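PDB 6FUV: solute Binding Protein, BlMnBP1 in complex with mannotriose from Bifidobacterium, which binds beta-manno-oligosaccharides such as mannotriose and probably delivers them to an ABC transporter for uptake by the cell. Local coordinates for residues N28-M33 with S332-N337; P39-N42 with K48-N51; G103-M108 with L114-A119; D109-L114 with F324-T329. All blocks are in the same frame, centred on the assembly; numbering follows the deposited sequence.

Interaction 1: residues N28-M33 with S332-N337; sequences NGRTDM and SGYSKN. With BMA (beta-D-mannopyranose), chain B.
Tyr334 reaches across to Arg30 and Met33. Ser332 OG accepts from Tyr334 N at 3.0 Å, an ST turn just ahead of the tyrosine. Gly333 follows with a positive phi (73°) at which a beta carbon would strike the preceding carbonyl oxygen. From Tyr334 the ring runs out toward the 28-33 loop, CG anti to the backbone N (chi1 172°), and its OH receives a weak, bent bond from Arg30 NH1 at 3.2 Å, ring and guanidinium planes 64° apart. Met33 CE meets Tyr334 CE2 at 3.8 Å at the ring edge, with SD oblique to the ring, a Met-aromatic contact, while SD sits over the centre of the guanidinium. Arg30 grips Asp32 side-on, NE to OD1 at 2.8 Å and NH2 to OD2 at 2.7 Å, and NH1 also pairs with Glu338. Replacing Arg30 by an alanine would probably leave the Asp32 carboxylate without its mate, though still with a weak bond from Met33 N, and Tyr334 OH without this donor. Arginine's flat cation suits several partners, and Arg30 CD lies 3.6 Å from O3 of the bound mannose. The chemistry implies a buried cation, tied to Asp32 and Glu338, consistent with a pre-shaped pocket wall.

Interaction 2: residues P39-N42 with K48-N51; sequences PGKN and KEFN
Lys41 and Glu49 extend toward each other from opposite directions, the lysine from the loop ahead of helix 43-53 and the glutamate from within that helix, the amine facing both carboxylate oxygens. The lysine chain is stretched throughout, CG anti to the backbone N (chi1 -159°), which carries NZ the full length of the side chain away from its loop. Glu49 is likewise extended beyond CG, presenting both oxygens to the amine. NZ comes in between them: it lies 2.6 Å from Glu49 OE1, on the syn lone pair of that oxygen, and makes a weak second bond to OE2 at 2.8 Å. Long, flexible residues fit here because the two backbones stand well apart and only their side chains can span the distance. Asn42 next in the chain is the N-cap of the helix, its OD1 accepting from Ala45 N. The salt bridge ties the loop before this cap to the second turn of the same helix. Glu49 also rests against Trp327 of helix 315-330. With both charged residues partly exposed, the chemistry implies a local surface clamp whose strength is probably moderated by solvent.

Interaction 3: residues G103-M108 with L114-A119; sequences GKTEDM and LANEKA
In Thr105 a chi1 of -58° places OG1 beside the backbone N, facing Ala119, and so leaves CG2 anti to that nitrogen, directed at the 114-119 loop. The two branches therefore divide the contact. CG2 lies against the carbonyl of Ala115, 3.6 Å from Ala115 O, and reaches Asn116 OD1 at 4.0 Å; OG1 sits 3.7 Å from Ala119 CB while its hydrogen-bonding partner is Thr124 OG1. That same Thr124 hydroxyl bonds to Ala115 O, so one residue of strand 123-132 serves both sides of the contact. The arrangement belongs to the branched mixed sheet of this periplasmic-binding-protein-like fold: the short helix 105-108 and the loop after it join strand 103-104 to strand 119-120, both paired antiparallel with strand 123-132, and the chain folds back on itself between them. There the methyl of Ala115 presses on the backbone of Met108, 3.8 Å from Met108 C and 4.1 Å from Met108 CB. Alanine suits this place because the backbones come close, with Met108 CA and Ala115 CA 5.8 Å apart. The end of the bent Met108 chain leads away from the loop, and the side chain touches Val127 and Tyr8.

Interaction 4: residues D109-L114 with F324-T329; sequences DKEIKL and FVKWMT
Lys326 NZ donates to Glu111 OE1 at 3.0 Å, a salt bridge that in this periplasmic-binding-protein-like fold holds the loop between strands 103-104 and 119-120 to helix 315-330. The amine comes in on the syn lone pair of that oxygen, and the two side chains cross at about a right angle. Glu111 is bent at chi2 (-105°), which swings its carboxylate round to the lysine, whereas Lys326 stretches from the helix with its last two torsions fully extended. A long chain is needed here, since Lys326 starts on a flank of the helix and only its end approaches the loop. Its amine is also hydrogen-bonded to the carbonyl oxygens of Tyr8 and Ile11, and three acceptors thereby share one buried cation. An alanine in place of Glu111 would probably leave this amine with carbonyl dipoles but no countercharge from the loop.

Further along the helix the contact becomes apolar. Ile112 CG2 meets Thr329 CG2 at 3.9 Å, the threonine presenting its methyl because CG2 lies anti to the backbone N. Both side chains also touch Val127 of strand 123-132, and Ile112 packs on Ile343 as well. Beta-branched residues suit this place by offering a methyl close to the main chain. The chemistry implies a two-part joint: a charged pair bridges the wider separation, while methyl packing brings the loop and helix together beside Val127.

In the fold
Interaction 1 is a buried contact at the sugar pocket and couples a weak bond and methionine packing to a salt-bridged arginine, whereas interaction 2, 9 Å from it between centres, is a single salt bridge at the surface. The two touch, Met33 packing against Lys41 and Asn42. Interaction 3 is also buried but has no hydrogen bond directly between its segments, relying on small apolar groups. It shares Leu114 with interaction 4, a partly buried contact that mixes a charged pair with methyl packing. Helix 315-330 relates interactions 1, 2 and 4: Trp327 and Phe324 meet Phe50 of helix 43-53, and Trp327 and Met328 pack on Ser332 and Tyr334 respectively. Strand 123-132 touches side chains of both interactions 3 and 4.

Interaction 1: residues N28-M33 with S332-N337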
loop_
_atom_site.group_PDB
_atom_site.type_symbol
_atom_site.label_atom_id
_atom_site.label_comp_id
_atom_site.label_asym_id
_atom_site.label_seq_id
_atom_site.Cartn_x
_atom_site.Cartn_y
_atom_site.Cartn_z
ATOM N N ASN A 28 -5.571 10.846 9.065
ATOM C CA ASN A 28 -5.027 9.629 8.490
ATOM C C ASN A 28 -5.794 8.417 8.966
ATOM O O ASN A 28 -6.687 8.528 9.801
ATOM C CB ASN A 28 -3.568 9.469 8.846
ATOM C CG ASN A 28 -3.334 9.428 10.317
ATOM O OD1 ASN A 28 -3.488 8.383 10.971
ATOM N ND2 ASN A 28 -2.919 10.548 10.857
ATOM N N GLY A 29 -5.450 7.249 8.388
ATOM C CA GLY A 29 -6.126 5.994 8.645
ATOM C C GLY A 29 -5.498 5.126 9.710
ATOM O O GLY A 29 -5.947 4.010 9.970
ATOM N N ARG A 30 -4.438 5.601 10.340
ATOM C CA ARG A 30 -3.783 4.835 11.389
ATOM C C ARG A 30 -4.551 5.020 12.697
ATOM O O ARG A 30 -4.152 5.714 13.633
ATOM C CB ARG A 30 -2.341 5.269 11.499
ATOM C CG ARG A 30 -1.442 4.821 10.356
ATOM C CD ARG A 30 -1.441 3.348 10.152
ATOM N NE ARG A 30 -1.053 2.584 11.316
ATOM C CZ ARG A 30 0.186 2.196 11.609
ATOM N NH1 ARG A 30 1.197 2.559 10.860
ATOM N NH2 ARG A 30 0.424 1.451 12.680
ATOM N N THR A 31 -5.716 4.381 12.744
ATOM C CA THR A 31 -6.536 4.495 13.939
ATOM C C THR A 31 -5.815 3.873 15.117
ATOM O O THR A 31 -5.867 4.400 16.231
ATOM C CB THR A 31 -7.905 3.856 13.742
ATOM O OG1 THR A 31 -7.739 2.509 13.337
ATOM C CG2 THR A 31 -8.735 4.596 12.716
ATOM N N ASP A 32 -5.081 2.789 14.868
ATOM C CA ASP A 32 -4.271 2.170 15.907
ATOM C C ASP A 32 -3.338 3.176 16.563
ATOM O O ASP A 32 -3.226 3.212 17.786
ATOM C CB ASP A 32 -3.495 0.967 15.339
ATOM C CG ASP A 32 -2.617 1.273 14.134
ATOM O OD1 ASP A 32 -2.735 2.345 13.484
ATOM O OD2 ASP A 32 -1.775 0.369 13.824
ATOM N N MET A 33 -2.692 4.023 15.779
ATOM C CA MET A 33 -1.699 4.940 16.307
ATOM C C MET A 33 -2.330 6.164 16.950
ATOM O O MET A 33 -1.615 6.997 17.484
ATOM C CB MET A 33 -0.778 5.389 15.178
ATOM C CG MET A 33 0.214 4.340 14.727
ATOM S SD MET A 33 1.341 4.952 13.540
ATOM C CE MET A 33 2.096 6.386 14.278
ATOM N N SER A 332 11.603 11.825 11.697
ATOM C CA SER A 332 10.774 11.121 12.667
ATOM C C SER A 332 11.209 9.682 12.904
ATOM O O SER A 332 10.938 9.109 13.960
ATOM C CB SER A 332 9.327 11.132 12.205
ATOM O OG SER A 332 9.071 10.169 11.193
ATOM N N GLY A 333 11.847 9.061 11.933
ATOM C CA GLY A 333 12.107 7.641 12.030
ATOM C C GLY A 333 10.907 6.755 11.837
ATOM O O GLY A 333 10.990 5.560 12.057
ATOM N N TYR A 334 9.791 7.313 11.412
ATOM C CA TYR A 334 8.550 6.558 11.287
ATOM C C TYR A 334 8.699 5.349 10.367
ATOM O O TYR A 334 8.247 4.251 10.686
ATOM C CB TYR A 334 7.469 7.509 10.782
ATOM C CG TYR A 334 6.128 6.861 10.405
ATOM C CD1 TYR A 334 5.958 6.215 9.206
ATOM C CD2 TYR A 334 5.039 6.920 11.257
ATOM C CE1 TYR A 334 4.750 5.625 8.851
ATOM C CE2 TYR A 334 3.804 6.324 10.919
ATOM C CZ TYR A 334 3.663 5.686 9.710
ATOM O OH TYR A 334 2.458 5.135 9.339
ATOM N N SER A 335 9.336 5.529 9.227
ATOM C CA SER A 335 9.582 4.401 8.334
ATOM C C SER A 335 10.288 3.240 9.024
ATOM O O SER A 335 10.009 2.071 8.743
ATOM C CB SER A 335 10.373 4.899 7.149
ATOM O OG SER A 335 11.644 5.282 7.521
ATOM N N LYS A 336 11.141 3.532 9.967
ATOM C CA LYS A 336 11.936 2.501 10.620
ATOM C C LYS A 336 11.174 1.735 11.686
ATOM O O LYS A 336 11.592 0.646 12.072
ATOM C CB LYS A 336 13.169 3.149 11.268
ATOM C CG LYS A 336 14.087 3.860 10.297
ATOM C CD LYS A 336 15.376 4.353 10.931
ATOM C CE LYS A 336 16.193 5.149 9.898
ATOM N NZ LYS A 336 17.302 5.959 10.461
ATOM N N ASN A 337 10.074 2.269 12.178
ATOM C CA ASN A 337 9.254 1.557 13.145
ATOM C C ASN A 337 8.012 0.927 12.540
ATOM O O ASN A 337 7.417 0.046 13.148
ATOM C CB ASN A 337 8.800 2.514 14.254
ATOM C CG ASN A 337 9.936 3.152 14.996
ATOM O OD1 ASN A 337 10.882 2.475 15.408
ATOM N ND2 ASN A 337 9.861 4.465 15.172
HETATM C C1 BMA B . -5.599 0.181 11.787
HETATM C C2 BMA B . -4.241 -0.204 11.198
HETATM C C3 BMA B . -4.125 0.426 9.791
HETATM C C4 BMA B . -5.310 -0.061 8.930
HETATM C C5 BMA B . -6.642 0.202 9.647
HETATM C C6 BMA B . -7.871 -0.364 8.880
HETATM O O1 BMA B . -5.682 -0.409 13.016
HETATM O O2 BMA B . -4.144 -1.627 11.022
HETATM O O3 BMA B . -2.850 0.156 9.247
HETATM O O4 BMA B . -5.422 0.620 7.674
HETATM O O5 BMA B . -6.608 -0.357 10.982
HETATM O O6 BMA B . -9.066 0.135 9.469
#

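Interaction 2: residues P39-N42 with K48-N51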
loop_
_atom_site.group_PDB
_atom_site.type_symbol
_atom_site.label_atom_id
_atom_site.label_comp_id
_atom_site.label_asym_id
_atom_site.label_seq_id
_atom_site.Cartn_x
_atom_site.Cartn_y
_atom_site.Cartn_z
ATOM N N PRO A 39 0.961 -0.500 20.622
ATOM C CA PRO A 39 2.147 -1.181 21.152
ATOM C C PRO A 39 3.456 -0.740 20.514
ATOM O O PRO A 39 4.330 -1.552 20.235
ATOM C CB PRO A 39 1.837 -2.651 20.853
ATOM C CG PRO A 39 0.971 -2.647 19.708
ATOM C CD PRO A 39 0.146 -1.406 19.791
ATOM N N GLY A 40 3.557 0.524 20.230
ATOM C CA GLY A 40 4.769 1.113 19.697
ATOM C C GLY A 40 4.714 2.602 19.850
ATOM O O GLY A 40 4.076 3.139 20.758
ATOM N N LYS A 41 5.403 3.299 18.955
ATOM C CA LYS A 41 5.399 4.757 18.964
ATOM C C LYS A 41 4.147 5.268 18.263
ATOM O O LYS A 41 4.019 5.116 17.043
ATOM C CB LYS A 41 6.650 5.261 18.270
ATOM C CG LYS A 41 7.067 6.633 18.592
ATOM C CD LYS A 41 8.577 6.782 18.270
ATOM C CE LYS A 41 8.942 8.262 18.077
ATOM N NZ LYS A 41 10.399 8.412 17.914
ATOM N N ASN A 42 3.229 5.878 19.027
ATOM C CA ASN A 42 2.006 6.426 18.457
ATOM C C ASN A 42 2.193 7.869 17.973
ATOM O O ASN A 42 3.263 8.467 18.078
ATOM C CB ASN A 42 0.845 6.355 19.455
ATOM C CG ASN A 42 1.043 7.239 20.659
ATOM O OD1 ASN A 42 2.025 7.969 20.765
ATOM N ND2 ASN A 42 0.086 7.190 21.575
ATOM N N LYS A 48 5.255 14.964 20.024
ATOM C CA LYS A 48 6.067 15.480 21.113
ATOM C C LYS A 48 7.496 15.731 20.651
ATOM O O LYS A 48 8.097 16.767 20.977
ATOM C CB LYS A 48 6.030 14.477 22.253
ATOM C CG LYS A 48 6.693 14.962 23.552
ATOM C CD LYS A 48 7.263 13.786 24.341
ATOM C CE LYS A 48 8.795 13.795 24.355
ATOM N NZ LYS A 48 9.343 14.544 25.543
ATOM N N GLU A 49 8.051 14.788 19.877
ATOM C CA GLU A 49 9.394 14.976 19.347
ATOM C C GLU A 49 9.439 16.124 18.360
ATOM O O GLU A 49 10.381 16.913 18.384
ATOM C CB GLU A 49 9.896 13.682 18.717
ATOM C CG GLU A 49 10.367 12.663 19.767
ATOM C CD GLU A 49 10.417 11.224 19.223
ATOM O OE1 GLU A 49 10.487 11.058 17.963
ATOM O OE2 GLU A 49 10.357 10.274 20.049
ATOM N N PHE A 50 8.427 16.251 17.506
ATOM C CA PHE A 50 8.404 17.371 16.567
ATOM C C PHE A 50 8.401 18.701 17.299
ATOM O O PHE A 50 9.066 19.654 16.863
ATOM C CB PHE A 50 7.189 17.251 15.649
ATOM C CG PHE A 50 6.887 18.494 14.812
ATOM C CD1 PHE A 50 7.563 18.741 13.656
ATOM C CD2 PHE A 50 5.861 19.336 15.161
ATOM C CE1 PHE A 50 7.289 19.824 12.877
ATOM C CE2 PHE A 50 5.559 20.414 14.392
ATOM C CZ PHE A 50 6.281 20.686 13.254
ATOM N N ASN A 51 7.656 18.765 18.420
ATOM C CA ASN A 51 7.506 19.979 19.210
ATOM C C ASN A 51 8.796 20.362 19.936
ATOM O O ASN A 51 8.939 21.522 20.346
ATOM C CB ASN A 51 6.354 19.818 20.222
ATOM C CG ASN A 51 5.014 20.006 19.595
ATOM O OD1 ASN A 51 4.857 20.767 18.601
ATOM N ND2 ASN A 51 4.019 19.320 20.143
#

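Interaction 3: residues G103-M108 with L114-A119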
loop_
_atom_site.group_PDB
_atom_site.type_symbol
_atom_site.label_atom_id
_atom_site.label_comp_id
_atom_site.label_asym_id
_atom_site.label_seq_id
_atom_site.Cartn_x
_atom_site.Cartn_y
_atom_site.Cartn_z
ATOM N N GLY A 103 6.627 21.494 -4.686
ATOM C CA GLY A 103 7.676 22.036 -5.525
ATOM C C GLY A 103 7.649 21.335 -6.867
ATOM O O GLY A 103 6.831 20.470 -7.133
ATOM N N LYS A 104 8.600 21.717 -7.701
ATOM C CA LYS A 104 8.835 21.031 -8.965
ATOM C C LYS A 104 9.273 19.599 -8.708
ATOM O O LYS A 104 10.083 19.339 -7.823
ATOM C CB LYS A 104 9.923 21.750 -9.764
ATOM C CG LYS A 104 9.579 23.048 -10.341
ATOM C CD LYS A 104 10.761 23.596 -11.209
ATOM C CE LYS A 104 10.321 24.837 -12.014
ATOM N NZ LYS A 104 9.673 25.860 -11.125
ATOM N N THR A 105 8.743 18.665 -9.487
ATOM C CA THR A 105 9.104 17.268 -9.299
ATOM C C THR A 105 10.611 17.047 -9.493
ATOM O O THR A 105 11.217 16.237 -8.793
ATOM C CB THR A 105 8.315 16.399 -10.256
ATOM O OG1 THR A 105 6.911 16.587 -10.039
ATOM C CG2 THR A 105 8.678 14.932 -10.098
ATOM N N GLU A 106 11.242 17.794 -10.397
ATOM C CA GLU A 106 12.673 17.641 -10.565
ATOM C C GLU A 106 13.423 18.135 -9.338
ATOM O O GLU A 106 14.482 17.592 -9.020
ATOM C CB GLU A 106 13.151 18.355 -11.814
ATOM C CG GLU A 106 12.667 19.732 -12.062
ATOM C CD GLU A 106 13.302 20.366 -13.324
ATOM O OE1 GLU A 106 14.477 20.014 -13.644
ATOM O OE2 GLU A 106 12.617 21.194 -14.001
ATOM N N ASP A 107 12.895 19.120 -8.601
ATOM C CA ASP A 107 13.582 19.472 -7.355
ATOM C C ASP A 107 13.293 18.456 -6.241
ATOM O O ASP A 107 14.194 18.085 -5.463
ATOM C CB ASP A 107 13.200 20.890 -6.908
ATOM C CG ASP A 107 13.622 21.959 -7.911
ATOM O OD1 ASP A 107 14.653 21.810 -8.583
ATOM O OD2 ASP A 107 12.889 22.928 -8.062
ATOM N N MET A 108 12.037 18.000 -6.150
ATOM C CA MET A 108 11.680 17.080 -5.081
ATOM C C MET A 108 12.385 15.731 -5.258
ATOM O O MET A 108 12.615 15.008 -4.284
ATOM C CB MET A 108 10.159 16.897 -5.018
ATOM C CG MET A 108 9.384 18.067 -4.434
ATOM S SD MET A 108 9.836 18.306 -2.713
ATOM C CE MET A 108 9.012 16.963 -1.954
ATOM N N LEU A 114 10.397 8.567 -4.952
ATOM C CA LEU A 114 9.042 8.499 -5.480
ATOM C C LEU A 114 8.424 9.873 -5.679
ATOM O O LEU A 114 7.227 10.048 -5.531
ATOM C CB LEU A 114 8.192 7.629 -4.560
ATOM C CG LEU A 114 8.676 6.212 -4.334
ATOM C CD1 LEU A 114 7.891 5.522 -3.212
ATOM C CD2 LEU A 114 8.567 5.445 -5.584
ATOM N N ALA A 115 9.236 10.835 -6.101
ATOM C CA ALA A 115 8.756 12.197 -6.249
ATOM C C ALA A 115 7.710 12.340 -7.347
ATOM O O ALA A 115 6.979 13.326 -7.332
ATOM C CB ALA A 115 9.917 13.123 -6.508
ATOM N N ASN A 116 7.633 11.405 -8.295
ATOM C CA ASN A 116 6.705 11.472 -9.409
ATOM C C ASN A 116 5.532 10.545 -9.209
ATOM O O ASN A 116 4.764 10.371 -10.141
ATOM C CB ASN A 116 7.400 11.129 -10.737
ATOM C CG ASN A 116 6.552 11.514 -11.967
ATOM O OD1 ASN A 116 6.031 12.604 -12.056
ATOM N ND2 ASN A 116 6.414 10.601 -12.898
ATOM N N GLU A 117 5.395 9.930 -8.026
ATOM C CA GLU A 117 4.262 9.053 -7.747
ATOM C C GLU A 117 2.975 9.846 -7.579
ATOM O O GLU A 117 1.991 9.595 -8.262
ATOM C CB GLU A 117 4.554 8.243 -6.490
ATOM C CG GLU A 117 3.688 7.035 -6.297
ATOM C CD GLU A 117 4.086 6.211 -5.034
ATOM O OE1 GLU A 117 3.922 6.721 -3.922
ATOM O OE2 GLU A 117 4.598 5.066 -5.198
ATOM N N LYS A 118 2.958 10.792 -6.661
ATOM C CA LYS A 118 1.807 11.649 -6.445
ATOM C C LYS A 118 2.160 13.018 -7.020
ATOM O O LYS A 118 2.371 13.996 -6.328
ATOM C CB LYS A 118 1.456 11.686 -4.960
ATOM C CG LYS A 118 0.930 10.385 -4.358
ATOM C CD LYS A 118 -0.216 9.786 -5.127
ATOM C CE LYS A 118 -0.620 8.427 -4.580
ATOM N NZ LYS A 118 -1.672 7.723 -5.452
ATOM N N ALA A 119 2.252 13.048 -8.341
ATOM C CA ALA A 119 2.668 14.237 -9.061
ATOM C C ALA A 119 1.798 14.413 -10.298
ATOM O O ALA A 119 1.100 13.498 -10.720
ATOM C CB ALA A 119 4.127 14.147 -9.483
#

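Interaction 4: residues D109-L114 with F324-T329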
loop_
_atom_site.group_PDB
_atom_site.type_symbol
_atom_site.label_atom_id
_atom_site.label_comp_id
_atom_site.label_asym_id
_atom_site.label_seq_id
_atom_site.Cartn_x
_atom_site.Cartn_y
_atom_site.Cartn_z
ATOM N N ASP A 109 12.741 15.384 -6.495
ATOM C CA ASP A 109 13.408 14.116 -6.793
ATOM C C ASP A 109 14.824 14.042 -6.231
ATOM O O ASP A 109 15.339 12.940 -6.015
ATOM C CB ASP A 109 13.389 13.915 -8.303
ATOM C CG ASP A 109 14.121 12.659 -8.748
ATOM O OD1 ASP A 109 13.801 11.537 -8.284
ATOM O OD2 ASP A 109 15.019 12.799 -9.589
ATOM N N LYS A 110 15.429 15.176 -5.919
ATOM C CA LYS A 110 16.692 15.216 -5.196
ATOM C C LYS A 110 16.524 15.079 -3.687
ATOM O O LYS A 110 17.509 14.857 -2.971
ATOM C CB LYS A 110 17.386 16.533 -5.499
ATOM C CG LYS A 110 17.627 16.784 -6.963
ATOM C CD LYS A 110 17.762 18.256 -7.200
ATOM C CE LYS A 110 18.045 18.586 -8.640
ATOM N NZ LYS A 110 18.623 20.031 -8.642
ATOM N N GLU A 111 15.298 15.199 -3.191
ATOM C CA GLU A 111 14.991 15.191 -1.771
ATOM C C GLU A 111 14.342 13.911 -1.308
ATOM O O GLU A 111 14.680 13.435 -0.250
ATOM C CB GLU A 111 14.064 16.355 -1.418
ATOM C CG GLU A 111 14.667 17.739 -1.581
ATOM C CD GLU A 111 15.009 18.363 -0.237
ATOM O OE1 GLU A 111 14.210 19.149 0.297
ATOM O OE2 GLU A 111 16.061 18.024 0.318
ATOM N N ILE A 112 13.399 13.352 -2.064
ATOM C CA ILE A 112 12.671 12.166 -1.635
ATOM C C ILE A 112 12.668 11.107 -2.726
ATOM O O ILE A 112 12.795 11.402 -3.907
ATOM C CB ILE A 112 11.204 12.515 -1.214
ATOM C CG1 ILE A 112 10.449 13.195 -2.374
ATOM C CG2 ILE A 112 11.235 13.394 -0.031
ATOM C CD1 ILE A 112 8.930 13.184 -2.207
ATOM N N LYS A 113 12.491 9.866 -2.320
ATOM C CA LYS A 113 12.078 8.816 -3.235
ATOM C C LYS A 113 10.655 9.050 -3.759
ATOM O O LYS A 113 9.818 9.668 -3.125
ATOM C CB LYS A 113 12.158 7.473 -2.516
ATOM C CG LYS A 113 13.567 7.028 -2.034
ATOM C CD LYS A 113 13.570 5.618 -1.502
ATOM C CE LYS A 113 14.907 5.200 -0.860
ATOM N NZ LYS A 113 15.349 6.114 0.184
ATOM N N LEU A 114 10.397 8.567 -4.952
ATOM C CA LEU A 114 9.042 8.499 -5.480
ATOM C C LEU A 114 8.424 9.873 -5.679
ATOM O O LEU A 114 7.227 10.048 -5.531
ATOM C CB LEU A 114 8.192 7.629 -4.560
ATOM C CG LEU A 114 8.676 6.212 -4.334
ATOM C CD1 LEU A 114 7.891 5.522 -3.212
ATOM C CD2 LEU A 114 8.567 5.445 -5.584
ATOM N N PHE A 324 5.835 20.124 8.877
ATOM C CA PHE A 324 5.629 18.853 9.571
ATOM C C PHE A 324 5.926 17.678 8.663
ATOM O O PHE A 324 6.515 16.684 9.101
ATOM C CB PHE A 324 4.216 18.733 10.111
ATOM C CG PHE A 324 3.958 17.455 10.849
ATOM C CD1 PHE A 324 4.408 17.288 12.125
ATOM C CD2 PHE A 324 3.221 16.450 10.282
ATOM C CE1 PHE A 324 4.154 16.121 12.813
ATOM C CE2 PHE A 324 2.983 15.304 10.946
ATOM C CZ PHE A 324 3.441 15.135 12.219
ATOM N N VAL A 325 5.529 17.773 7.391
ATOM C CA VAL A 325 5.767 16.667 6.472
ATOM C C VAL A 325 7.267 16.435 6.314
ATOM O O VAL A 325 7.757 15.290 6.322
ATOM C CB VAL A 325 5.090 16.957 5.117
ATOM C CG1 VAL A 325 5.489 15.854 4.123
ATOM C CG2 VAL A 325 3.581 16.966 5.243
ATOM N N LYS A 326 8.010 17.523 6.126
ATOM C CA LYS A 326 9.441 17.421 5.978
ATOM C C LYS A 326 10.074 16.824 7.213
ATOM O O LYS A 326 11.007 16.031 7.090
ATOM C CB LYS A 326 10.031 18.781 5.655
ATOM C CG LYS A 326 11.519 18.657 5.289
ATOM C CD LYS A 326 11.959 19.625 4.222
ATOM C CE LYS A 326 13.438 19.551 3.922
ATOM N NZ LYS A 326 13.836 20.552 2.878
ATOM N N TRP A 327 9.588 17.200 8.403
ATOM C CA TRP A 327 10.038 16.587 9.649
ATOM C C TRP A 327 9.709 15.100 9.712
ATOM O O TRP A 327 10.523 14.300 10.184
ATOM C CB TRP A 327 9.397 17.281 10.852
ATOM C CG TRP A 327 9.945 16.774 12.173
ATOM C CD1 TRP A 327 11.025 17.273 12.844
ATOM C CD2 TRP A 327 9.450 15.693 12.983
ATOM N NE1 TRP A 327 11.273 16.523 13.994
ATOM C CE2 TRP A 327 10.320 15.543 14.085
ATOM C CE3 TRP A 327 8.406 14.808 12.853
ATOM C CZ2 TRP A 327 10.109 14.607 15.077
ATOM C CZ3 TRP A 327 8.220 13.872 13.825
ATOM C CH2 TRP A 327 9.043 13.786 14.932
ATOM N N MET A 328 8.503 14.709 9.282
ATOM C CA MET A 328 8.213 13.284 9.236
ATOM C C MET A 328 9.193 12.593 8.302
ATOM O O MET A 328 9.649 11.487 8.576
ATOM C CB MET A 328 6.770 13.035 8.790
ATOM C CG MET A 328 5.700 13.410 9.845
ATOM S SD MET A 328 5.710 12.211 11.168
ATOM C CE MET A 328 5.216 10.734 10.241
ATOM N N THR A 329 9.520 13.213 7.186
ATOM C CA THR A 329 10.338 12.505 6.204
ATOM C C THR A 329 11.766 12.405 6.690
ATOM O O THR A 329 12.349 11.317 6.696
ATOM C CB THR A 329 10.281 13.218 4.854
ATOM O OG1 THR A 329 8.941 13.272 4.410
ATOM C CG2 THR A 329 11.115 12.485 3.747
#